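Local coordinates for protein class B carbapenemase GOB-18 (Elizabethkingia meningoseptica, PDB 5K0W) that binds two zinc ions and, as a class B3 metallo-beta-lactamase, probably hydrolyses beta-lactam antibiotics, including carbapenems, at residues T59-I64 against L162-T166; D188-Y193 against Y257-M263. One frame throughout, in Å; residues are numbered along the deposited sequence.

Contact 1 of 2, residues T59-I64 against L162-T166; sequences TDKGNI and LGNIT
The tips of two beta-hairpins meet where L162 inserts its side chain beside the T59-G62 turn. That turn is type I and joins strands 55-59 and 62-66, whereas L162-I165 forms a type II' turn between strands 159-162 and 165-171. The backbones come closest at K61 and G163, with CA atoms 5.3 Å apart, yet no hydrogen bond crosses the contact. L162 holds CG anti to its backbone N (chi1 -169°), which carries the branch toward 59-64, and chi2 of 74° puts CD2 on I64, 3.4 Å from I64 CG1; the two lie side by side, running opposite ways. Farther along the I64 side chain, CD1 approaches I165 CG2 at 3.8 Å. Each hairpin belongs to a different sheet of the metallo-beta-lactamase alpha-beta/beta-alpha sandwich, so this apolar contact joins the seven-stranded sheet to the five-stranded one; L162 also touches K92 and I93 of strand 91-95. T59 lies roughly perpendicular to L162, and its CG2 reaches L162 O at 3.5 Å. Its hydroxyl is spent within its own turn: OG1 donates to G62 O (2.6 Å) and accepts from K61 N (3.0 Å), the latter an ST turn. G62 O receives T59 N and T59 OG1 from opposite faces of its carbonyl plane. At the exposed end, K61 CG packs 3.7 Å from G163 CA, and the positive phi of G163 (66°) suits the first corner of its turn.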
loop_
_atom_site.group_PDB
_atom_site.type_symbol
_atom_site.label_atom_id
_atom_site.label_comp_id
_atom_site.label_asym_id
_atom_site.label_seq_id
_atom_site.Cartn_x
_atom_site.Cartn_y
_atom_site.Cartn_z
ATOM N N THR A 59 -1.530 -15.835 9.471
ATOM C CA THR A 59 -0.596 -16.962 9.623
ATOM C C THR A 59 -0.867 -17.707 10.923
ATOM O O THR A 59 -1.599 -17.232 11.803
ATOM C CB THR A 59 0.887 -16.557 9.599
ATOM O OG1 THR A 59 1.298 -16.294 10.933
ATOM C CG2 THR A 59 1.220 -15.392 8.638
ATOM N N ASP A 60 -0.193 -18.851 11.051
ATOM C CA ASP A 60 -0.200 -19.777 12.188
ATOM C C ASP A 60 0.382 -19.141 13.465
ATOM O O ASP A 60 -0.031 -19.491 14.568
ATOM C CB ASP A 60 0.534 -21.113 11.830
ATOM C CG ASP A 60 1.844 -21.040 10.990
ATOM O OD1 ASP A 60 1.853 -20.345 9.936
ATOM O OD2 ASP A 60 2.818 -21.755 11.339
ATOM N N LYS A 61 1.351 -18.219 13.280
ATOM C CA LYS A 61 2.103 -17.496 14.314
ATOM C C LYS A 61 1.695 -16.014 14.457
ATOM O O LYS A 61 2.407 -15.264 15.139
ATOM C CB LYS A 61 3.622 -17.583 14.037
ATOM C CG LYS A 61 4.146 -18.945 13.594
ATOM C CD LYS A 61 4.426 -19.906 14.735
ATOM C CE LYS A 61 4.810 -21.259 14.179
ATOM N NZ LYS A 61 4.615 -22.355 15.169
ATOM N N GLY A 62 0.570 -15.615 13.844
ATOM C CA GLY A 62 0.077 -14.243 13.899
ATOM C C GLY A 62 -0.311 -13.648 12.558
ATOM O O GLY A 62 -0.288 -14.334 11.540
ATOM N N ASN A 63 -0.663 -12.347 12.544
ATOM C CA ASN A 63 -1.112 -11.643 11.341
ATOM C C ASN A 63 -0.230 -10.493 10.891
ATOM O O ASN A 63 0.486 -9.876 11.689
ATOM C CB ASN A 63 -2.535 -11.118 11.516
ATOM C CG ASN A 63 -3.550 -12.141 11.903
ATOM O OD1 ASN A 63 -3.456 -13.327 11.568
ATOM N ND2 ASN A 63 -4.562 -11.686 12.608
ATOM N N ILE A 64 -0.334 -10.185 9.588
ATOM C CA ILE A 64 0.375 -9.089 8.946
ATOM C C ILE A 64 -0.683 -8.182 8.343
ATOM O O ILE A 64 -1.646 -8.663 7.737
ATOM C CB ILE A 64 1.373 -9.606 7.863
ATOM C CG1 ILE A 64 2.398 -10.599 8.467
ATOM C CG2 ILE A 64 2.065 -8.435 7.134
ATOM C CD1 ILE A 64 3.186 -11.510 7.465
ATOM N N LEU A 162 6.908 -14.610 8.851
ATOM C CA LEU A 162 5.958 -14.844 9.947
ATOM C C LEU A 162 5.257 -16.134 9.568
ATOM O O LEU A 162 4.599 -16.190 8.527
ATOM C CB LEU A 162 4.960 -13.662 10.088
ATOM C CG LEU A 162 4.068 -13.636 11.334
ATOM C CD1 LEU A 162 4.847 -13.236 12.563
ATOM C CD2 LEU A 162 2.900 -12.704 11.145
ATOM N N GLY A 163 5.488 -17.185 10.340
ATOM C CA GLY A 163 4.975 -18.512 10.011
ATOM C C GLY A 163 5.642 -19.025 8.746
ATOM O O GLY A 163 6.830 -18.763 8.526
ATOM N N ASN A 164 4.872 -19.698 7.878
ATOM C CA ASN A 164 5.363 -20.235 6.598
ATOM C C ASN A 164 5.386 -19.159 5.510
ATOM O O ASN A 164 6.077 -19.324 4.496
ATOM C CB ASN A 164 4.526 -21.429 6.136
ATOM C CG ASN A 164 4.262 -22.471 7.191
ATOM O OD1 ASN A 164 3.113 -22.738 7.532
ATOM N ND2 ASN A 164 5.311 -23.103 7.703
ATOM N N ILE A 165 4.639 -18.053 5.731
ATOM C CA ILE A 165 4.539 -16.885 4.856
ATOM C C ILE A 165 5.868 -16.125 4.826
ATOM O O ILE A 165 6.458 -15.870 5.879
ATOM C CB ILE A 165 3.346 -15.995 5.325
ATOM C CG1 ILE A 165 1.992 -16.491 4.760
ATOM C CG2 ILE A 165 3.560 -14.490 5.081
ATOM C CD1 ILE A 165 1.678 -16.175 3.226
ATOM N N THR A 166 6.337 -15.790 3.609
ATOM C CA THR A 166 7.542 -14.997 3.347
ATOM C C THR A 166 7.190 -13.925 2.318
ATOM O O THR A 166 6.770 -14.256 1.208
ATOM C CB THR A 166 8.735 -15.856 2.875
ATOM O OG1 THR A 166 8.928 -16.951 3.774
ATOM C CG2 THR A 166 10.029 -15.043 2.761
#

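Contact 2 of 2, residues D188-Y193 against Y257-M263; sequences DEKRKY and YNPQLFM
Y193 and P259 mark the nearest backbone approach, their CA atoms 9.1 Å apart, so side chains must bridge the gap. Segment 188-193 turns from strand 180-187 into strand 192-198, closed by a D188 N to R191 O hydrogen bond, while 257-263 carries a short 3-10 turn at 259-261. D188 links the two. Its OD2 accepts from Y257 OH at 2.8 Å, on the anti side of the carboxylate and 28° out of its plane, and also from Y193 OH, which arrives from the same face. Two phenols therefore grip one oxygen, which probably favours the ionised carboxylate. The oxygen lies at the edge of the Y257 ring, whose plane stands 73° from the carboxylate. Y257 OH also accepts from the backbone N of G42, and R39 makes a cation-pi contact with the same tyrosine. The other carboxylate oxygen, OD1, takes R191 N at 2.9 Å, nearly along its C-O axis.

Beyond the hydroxyls the contact is mostly van der Waals. Its apolar pairs are P259 CB with Y193 CE2 (3.8 Å) and M263 CE with Y193 CE2 (3.5 Å); P259 CG also lies 3.6 Å from Y193 OH. M263, extended beyond CG, delivers its CE to the ring edge of Y193 and over one face of the R191 guanidinium. NE and NH1 of R191 both hold K192 O within the guanidinium plane, fixing the rotation of that group, and NH1 also forms a salt bridge to D235. The D188-R191 N bond spans three residues: it is an Asx motif in the loop of a beta-hairpin, here bonded through its first residue to the loop that leads into helix 265-284.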
loop_
_atom_site.group_PDB
_atom_site.type_symbol
_atom_site.label_atom_id
_atom_site.label_comp_id
_atom_site.label_asym_id
_atom_site.label_seq_id
_atom_site.Cartn_x
_atom_site.Cartn_y
_atom_site.Cartn_z
ATOM N N ASP A 188 -4.356 -22.163 -1.087
ATOM C CA ASP A 188 -5.659 -22.622 -0.648
ATOM C C ASP A 188 -5.626 -24.148 -0.792
ATOM O O ASP A 188 -4.554 -24.727 -0.983
ATOM C CB ASP A 188 -6.827 -21.919 -1.385
ATOM C CG ASP A 188 -6.892 -22.039 -2.901
ATOM O OD1 ASP A 188 -6.153 -22.879 -3.469
ATOM O OD2 ASP A 188 -7.698 -21.297 -3.523
ATOM N N GLU A 189 -6.776 -24.792 -0.680
ATOM C CA GLU A 189 -6.956 -26.242 -0.792
ATOM C C GLU A 189 -6.616 -26.751 -2.202
ATOM O O GLU A 189 -6.111 -27.859 -2.345
ATOM C CB GLU A 189 -8.395 -26.634 -0.360
ATOM C CG GLU A 189 -9.480 -25.582 -0.613
ATOM C CD GLU A 189 -9.561 -24.336 0.269
ATOM O OE1 GLU A 189 -9.273 -24.430 1.486
ATOM O OE2 GLU A 189 -9.878 -23.252 -0.275
ATOM N N LYS A 190 -6.856 -25.901 -3.217
ATOM C CA LYS A 190 -6.649 -26.123 -4.641
ATOM C C LYS A 190 -5.182 -25.955 -5.125
ATOM O O LYS A 190 -4.625 -26.902 -5.692
ATOM C CB LYS A 190 -7.628 -25.232 -5.449
ATOM C CG LYS A 190 -7.425 -25.275 -6.976
ATOM C CD LYS A 190 -8.565 -24.623 -7.769
ATOM C CE LYS A 190 -8.284 -24.617 -9.240
ATOM N NZ LYS A 190 -8.151 -23.230 -9.773
ATOM N N ARG A 191 -4.576 -24.766 -4.938
ATOM C CA ARG A 191 -3.230 -24.440 -5.465
ATOM C C ARG A 191 -2.454 -23.379 -4.674
ATOM O O ARG A 191 -2.938 -22.863 -3.666
ATOM C CB ARG A 191 -3.369 -23.951 -6.930
ATOM C CG ARG A 191 -4.519 -22.935 -7.131
ATOM C CD ARG A 191 -4.460 -22.162 -8.429
ATOM N NE ARG A 191 -3.236 -21.374 -8.499
ATOM C CZ ARG A 191 -2.860 -20.658 -9.545
ATOM N NH1 ARG A 191 -1.707 -20.009 -9.528
ATOM N NH2 ARG A 191 -3.635 -20.583 -10.620
ATOM N N LYS A 192 -1.248 -23.046 -5.164
ATOM C CA LYS A 192 -0.355 -21.991 -4.664
ATOM C C LYS A 192 -0.577 -20.784 -5.589
ATOM O O LYS A 192 -1.005 -20.962 -6.736
ATOM C CB LYS A 192 1.124 -22.435 -4.724
ATOM C CG LYS A 192 1.513 -23.458 -3.654
ATOM C CD LYS A 192 2.984 -23.858 -3.761
ATOM C CE LYS A 192 3.335 -25.101 -2.977
ATOM N NZ LYS A 192 3.443 -24.834 -1.514
ATOM N N TYR A 193 -0.320 -19.563 -5.092
ATOM C CA TYR A 193 -0.500 -18.315 -5.850
ATOM C C TYR A 193 0.617 -17.350 -5.539
ATOM O O TYR A 193 0.804 -17.007 -4.375
ATOM C CB TYR A 193 -1.812 -17.597 -5.463
ATOM C CG TYR A 193 -3.086 -18.396 -5.546
ATOM C CD1 TYR A 193 -3.572 -19.082 -4.439
ATOM C CD2 TYR A 193 -3.869 -18.373 -6.696
ATOM C CE1 TYR A 193 -4.788 -19.762 -4.486
ATOM C CE2 TYR A 193 -5.103 -19.017 -6.743
ATOM C CZ TYR A 193 -5.554 -19.721 -5.640
ATOM O OH TYR A 193 -6.758 -20.373 -5.699
ATOM N N TYR A 257 -15.758 -16.478 -2.937
ATOM C CA TYR A 257 -14.322 -16.635 -3.145
ATOM C C TYR A 257 -14.029 -16.952 -4.620
ATOM O O TYR A 257 -14.535 -17.941 -5.158
ATOM C CB TYR A 257 -13.785 -17.739 -2.207
ATOM C CG TYR A 257 -12.300 -17.993 -2.307
ATOM C CD1 TYR A 257 -11.381 -16.995 -1.993
ATOM C CD2 TYR A 257 -11.809 -19.245 -2.663
ATOM C CE1 TYR A 257 -10.009 -17.225 -2.073
ATOM C CE2 TYR A 257 -10.438 -19.494 -2.718
ATOM C CZ TYR A 257 -9.541 -18.484 -2.409
ATOM O OH TYR A 257 -8.189 -18.708 -2.494
ATOM N N ASN A 258 -13.287 -16.057 -5.282
ATOM C CA ASN A 258 -12.954 -16.145 -6.714
ATOM C C ASN A 258 -11.584 -15.487 -7.041
ATOM O O ASN A 258 -11.541 -14.405 -7.641
ATOM C CB ASN A 258 -14.113 -15.531 -7.557
ATOM C CG ASN A 258 -14.065 -15.769 -9.048
ATOM O OD1 ASN A 258 -13.080 -16.261 -9.622
ATOM N ND2 ASN A 258 -15.151 -15.422 -9.716
ATOM N N PRO A 259 -10.450 -16.151 -6.694
ATOM C CA PRO A 259 -9.121 -15.582 -7.012
ATOM C C PRO A 259 -8.864 -15.192 -8.471
ATOM O O PRO A 259 -8.039 -14.308 -8.708
ATOM C CB PRO A 259 -8.154 -16.685 -6.583
ATOM C CG PRO A 259 -8.878 -17.446 -5.578
ATOM C CD PRO A 259 -10.312 -17.431 -5.973
ATOM N N GLN A 260 -9.545 -15.850 -9.443
ATOM C CA GLN A 260 -9.405 -15.624 -10.906
ATOM C C GLN A 260 -9.792 -14.234 -11.360
ATOM O O GLN A 260 -9.458 -13.851 -12.479
ATOM C CB GLN A 260 -10.165 -16.676 -11.724
ATOM C CG GLN A 260 -9.536 -18.064 -11.677
ATOM C CD GLN A 260 -10.214 -18.976 -10.693
ATOM O OE1 GLN A 260 -10.787 -18.549 -9.673
ATOM N NE2 GLN A 260 -10.152 -20.267 -10.975
ATOM N N LEU A 261 -10.493 -13.475 -10.495
ATOM C CA LEU A 261 -10.857 -12.087 -10.762
ATOM C C LEU A 261 -9.583 -11.241 -10.760
ATOM O O LEU A 261 -9.497 -10.264 -11.500
ATOM C CB LEU A 261 -11.802 -11.543 -9.674
ATOM C CG LEU A 261 -13.205 -12.120 -9.600
ATOM C CD1 LEU A 261 -13.834 -11.803 -8.270
ATOM C CD2 LEU A 261 -14.081 -11.614 -10.759
ATOM N N PHE A 262 -8.594 -11.637 -9.937
ATOM C CA PHE A 262 -7.340 -10.919 -9.752
ATOM C C PHE A 262 -6.148 -11.522 -10.500
ATOM O O PHE A 262 -4.989 -11.231 -10.189
ATOM C CB PHE A 262 -7.086 -10.683 -8.246
ATOM C CG PHE A 262 -8.342 -10.236 -7.537
ATOM C CD1 PHE A 262 -8.881 -8.972 -7.770
ATOM C CD2 PHE A 262 -9.038 -11.110 -6.708
ATOM C CE1 PHE A 262 -10.078 -8.577 -7.162
ATOM C CE2 PHE A 262 -10.226 -10.710 -6.086
ATOM C CZ PHE A 262 -10.732 -9.444 -6.313
ATOM N N MET A 263 -6.453 -12.303 -11.545
ATOM C CA MET A 263 -5.474 -12.971 -12.402
ATOM C C MET A 263 -5.450 -12.331 -13.787
ATOM O O MET A 263 -5.035 -12.964 -14.758
ATOM C CB MET A 263 -5.801 -14.458 -12.503
ATOM C CG MET A 263 -5.619 -15.178 -11.210
ATOM S SD MET A 263 -5.841 -16.943 -11.418
ATOM C CE MET A 263 -5.260 -17.488 -9.868
#

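Both contacts lie at hairpin ends of the five-stranded sheet and away from the zinc site, with centres 19 Å apart and nearest atoms about 8 Å from each other. Each is partly buried. Contact 1 ties that sheet to the seven-stranded one without a crossing hydrogen bond; I64 and I165 are buried, L162 is only partly exposed, and the polar residues of the turn tips, D60, K61 and N164, are exposed. Contact 2 joins a hairpin to a loop ahead of the last helix, across a wider backbone gap; one hydrogen bond, from a phenol to a carboxylate, crosses, while a second phenol and a guanidinium brace the hairpin from within, and a proline and a methionine fill in around one tyrosine ring.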